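Local structure of Agap007691-pb (Anopheles gambiae, 5C98) at residues D14-V18 with Q81-L85. The protein is a serpin of unestablished function that may inhibit serine proteases. Numbering follows the deposited sequence.
Sequences DDAIV and QQQRL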
ATOM      1  N   ASP A  14      19.275   8.124   4.273  1.00 31.03           N
ATOM      2  CA  ASP A  14      18.375   6.975   4.114  1.00 35.89           C
ATOM      3  C   ASP A  14      17.723   6.526   5.420  1.00 33.94           C
ATOM      4  O   ASP A  14      16.551   6.169   5.422  1.00 25.99           O
ATOM      5  CB  ASP A  14      19.117   5.781   3.498  1.00 41.94           C
ATOM      6  CG  ASP A  14      19.117   5.803   1.969  1.00 45.91           C
ATOM      7  OD1 ASP A  14      18.081   6.162   1.352  1.00 48.94           O
ATOM      8  OD2 ASP A  14      20.158   5.437   1.380  1.00 54.13           O
ATOM      9  N   ASP A  15      18.479   6.503   6.521  1.00 32.84           N
ATOM     10  CA  ASP A  15      17.895   6.163   7.818  1.00 29.18           C
ATOM     11  C   ASP A  15      16.737   7.088   8.152  1.00 27.76           C
ATOM     12  O   ASP A  15      15.680   6.634   8.618  1.00 26.13           O
ATOM     13  CB  ASP A  15      18.959   6.283   8.910  1.00 35.27           C
ATOM     14  CG  ASP A  15      19.878   5.089   8.965  1.00 47.68           C
ATOM     15  OD1 ASP A  15      19.833   4.264   8.030  1.00 48.24           O
ATOM     16  OD2 ASP A  15      20.651   4.985   9.941  1.00 52.51           O
ATOM     17  N   ALA A  16      16.911   8.379   7.878  1.00 28.22           N
ATOM     18  CA  ALA A  16      15.877   9.371   8.146  1.00 28.16           C
ATOM     19  C   ALA A  16      14.661   9.167   7.253  1.00 24.12           C
ATOM     20  O   ALA A  16      13.532   9.363   7.703  1.00 24.13           O
ATOM     21  CB  ALA A  16      16.441  10.774   7.936  1.00 31.51           C
ATOM     22  N   ILE A  17      14.869   8.823   5.978  1.00 21.86           N
ATOM     23  CA  ILE A  17      13.746   8.575   5.072  1.00 19.91           C
ATOM     24  C   ILE A  17      12.906   7.407   5.580  1.00 19.92           C
ATOM     25  O   ILE A  17      11.673   7.474   5.599  1.00 20.63           O
ATOM     26  CB  ILE A  17      14.259   8.308   3.642  1.00 26.28           C
ATOM     27  CG1 ILE A  17      14.807   9.596   3.025  1.00 27.86           C
ATOM     28  CG2 ILE A  17      13.153   7.753   2.762  1.00 24.27           C
ATOM     29  CD1 ILE A  17      15.733   9.373   1.822  1.00 28.41           C
ATOM     30  N   VAL A  18      13.561   6.309   5.981  1.00 18.48           N
ATOM     31  CA  VAL A  18      12.826   5.141   6.475  1.00 20.01           C
ATOM     32  C   VAL A  18      12.083   5.469   7.756  1.00 19.22           C
ATOM     33  O   VAL A  18      10.924   5.071   7.942  1.00 18.69           O
ATOM     34  CB  VAL A  18      13.762   3.933   6.661  1.00 20.38           C
ATOM     35  CG1 VAL A  18      13.035   2.786   7.390  1.00 20.04           C
ATOM     36  CG2 VAL A  18      14.282   3.471   5.341  1.00 24.10           C
ATOM     37  N   GLN A  81      15.852  12.325  -5.319  1.00 19.24           N
ATOM     38  CA  GLN A  81      15.466  11.400  -4.255  1.00 19.46           C
ATOM     39  C   GLN A  81      14.276  10.544  -4.692  1.00 18.63           C
ATOM     40  O   GLN A  81      14.263   9.324  -4.494  1.00 19.99           O
ATOM     41  CB  GLN A  81      15.145  12.187  -2.984  1.00 19.67           C
ATOM     42  CG  GLN A  81      14.601  11.357  -1.812  1.00 24.78           C
ATOM     43  CD  GLN A  81      14.016  12.223  -0.689  1.00 21.43           C
ATOM     44  OE1 GLN A  81      12.844  12.568  -0.699  1.00 22.58           O
ATOM     45  NE2 GLN A  81      14.856  12.593   0.261  1.00 29.35           N
ATOM     46  N   GLN A  82      13.260  11.168  -5.278  1.00 18.08           N
ATOM     47  CA  GLN A  82      12.103  10.403  -5.717  1.00 16.68           C
ATOM     48  C   GLN A  82      12.541   9.325  -6.699  1.00 17.36           C
ATOM     49  O   GLN A  82      12.116   8.172  -6.596  1.00 17.31           O
ATOM     50  CB  GLN A  82      11.074  11.334  -6.357  1.00 18.57           C
ATOM     51  CG  GLN A  82       9.702  10.715  -6.580  1.00 17.91           C
ATOM     52  CD  GLN A  82       9.613   9.817  -7.795  1.00 17.60           C
ATOM     53  OE1 GLN A  82      10.496   9.795  -8.650  1.00 17.79           O
ATOM     54  NE2 GLN A  82       8.523   9.106  -7.896  1.00 17.32           N
ATOM     55  N   GLN A  83      13.422   9.683  -7.629  1.00 17.60           N
ATOM     56  CA  GLN A  83      13.842   8.741  -8.663  1.00 17.24           C
ATOM     57  C   GLN A  83      14.540   7.544  -8.040  1.00 18.50           C
ATOM     58  O   GLN A  83      14.306   6.399  -8.426  1.00 19.35           O
ATOM     59  CB  GLN A  83      14.784   9.434  -9.653  1.00 19.57           C
ATOM     60  CG  GLN A  83      14.106  10.405 -10.584  1.00 21.79           C
ATOM     61  CD  GLN A  83      15.092  11.122 -11.475  1.00 22.85           C
ATOM     62  OE1 GLN A  83      15.918  11.907 -11.009  1.00 28.53           O
ATOM     63  NE2 GLN A  83      15.052  10.806 -12.755  1.00 28.26           N
ATOM     64  N   ARG A  84      15.457   7.806  -7.117  1.00 18.43           N
ATOM     65  CA  ARG A  84      16.213   6.741  -6.476  1.00 20.02           C
ATOM     66  C   ARG A  84      15.290   5.835  -5.671  1.00 19.30           C
ATOM     67  O   ARG A  84      15.389   4.602  -5.737  1.00 20.04           O
ATOM     68  CB  ARG A  84      17.282   7.388  -5.585  1.00 22.38           C
ATOM     69  CG  ARG A  84      18.222   6.428  -4.897  1.00 32.76           C
ATOM     70  CD  ARG A  84      19.337   7.196  -4.166  1.00 32.23           C
ATOM     71  NE  ARG A  84      18.817   8.112  -3.154  1.00 39.54           N
ATOM     72  CZ  ARG A  84      18.429   7.744  -1.936  1.00 33.15           C
ATOM     73  NH1 ARG A  84      18.494   6.471  -1.573  1.00 32.85           N
ATOM     74  NH2 ARG A  84      17.975   8.648  -1.076  1.00 41.14           N
ATOM     75  N   LEU A  85      14.390   6.431  -4.897  1.00 18.12           N
ATOM     76  CA  LEU A  85      13.519   5.630  -4.043  1.00 17.44           C
ATOM     77  C   LEU A  85      12.526   4.823  -4.859  1.00 18.89           C
ATOM     78  O   LEU A  85      12.240   3.666  -4.519  1.00 17.28           O
ATOM     79  CB  LEU A  85      12.787   6.530  -3.061  1.00 15.82           C
ATOM     80  CG  LEU A  85      13.691   7.238  -2.043  1.00 18.46           C
ATOM     81  CD1 LEU A  85      12.817   8.080  -1.137  1.00 20.31           C
ATOM     82  CD2 LEU A  85      14.519   6.284  -1.210  1.00 19.05           C
TER
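Asp14 and Ile17 meet Arg84, Gln81 and Leu85 where the start of helix 15-32 stands beside helix 75-89, a surface contact between two helices of the serpin fold. The salt bridge is lopsided. Asp14 OD1 accepts a hydrogen bond from Arg84 NH1 at 3.0 Å through its syn lone pair, with an N-H...O angle of 159°, and lies nearly in the guanidinium plane. A second, weak bond runs from Arg84 NH2 to the same oxygen, Asp14 OD1, at 3.5 Å. The carboxylate and guanidinium planes are turned 64° apart and both bonds end on OD1, so this is not a flat, two-oxygen pair. The arginine chain starts out extended and bends at chi3 (60°), which brings the edge of its guanidinium to the aspartate. Beside this bridge, Ile17 CD1 touches two nitrogens lying at roughly a right angle about it, Arg84 NH2 and Gln81 NE2, each at 3.7 Å. Gln81 comes toward Ile17 from the opposite direction; its OE1 is hydrogen-bonded to Arg47. Leu85 also packs on Tyr44, Arg47 and Leu48 of helix 43-51. The other branch of Ile17 meets Leu85 tip to tip, Ile17 CG2 resting 3.9 Å from Leu85 CD1.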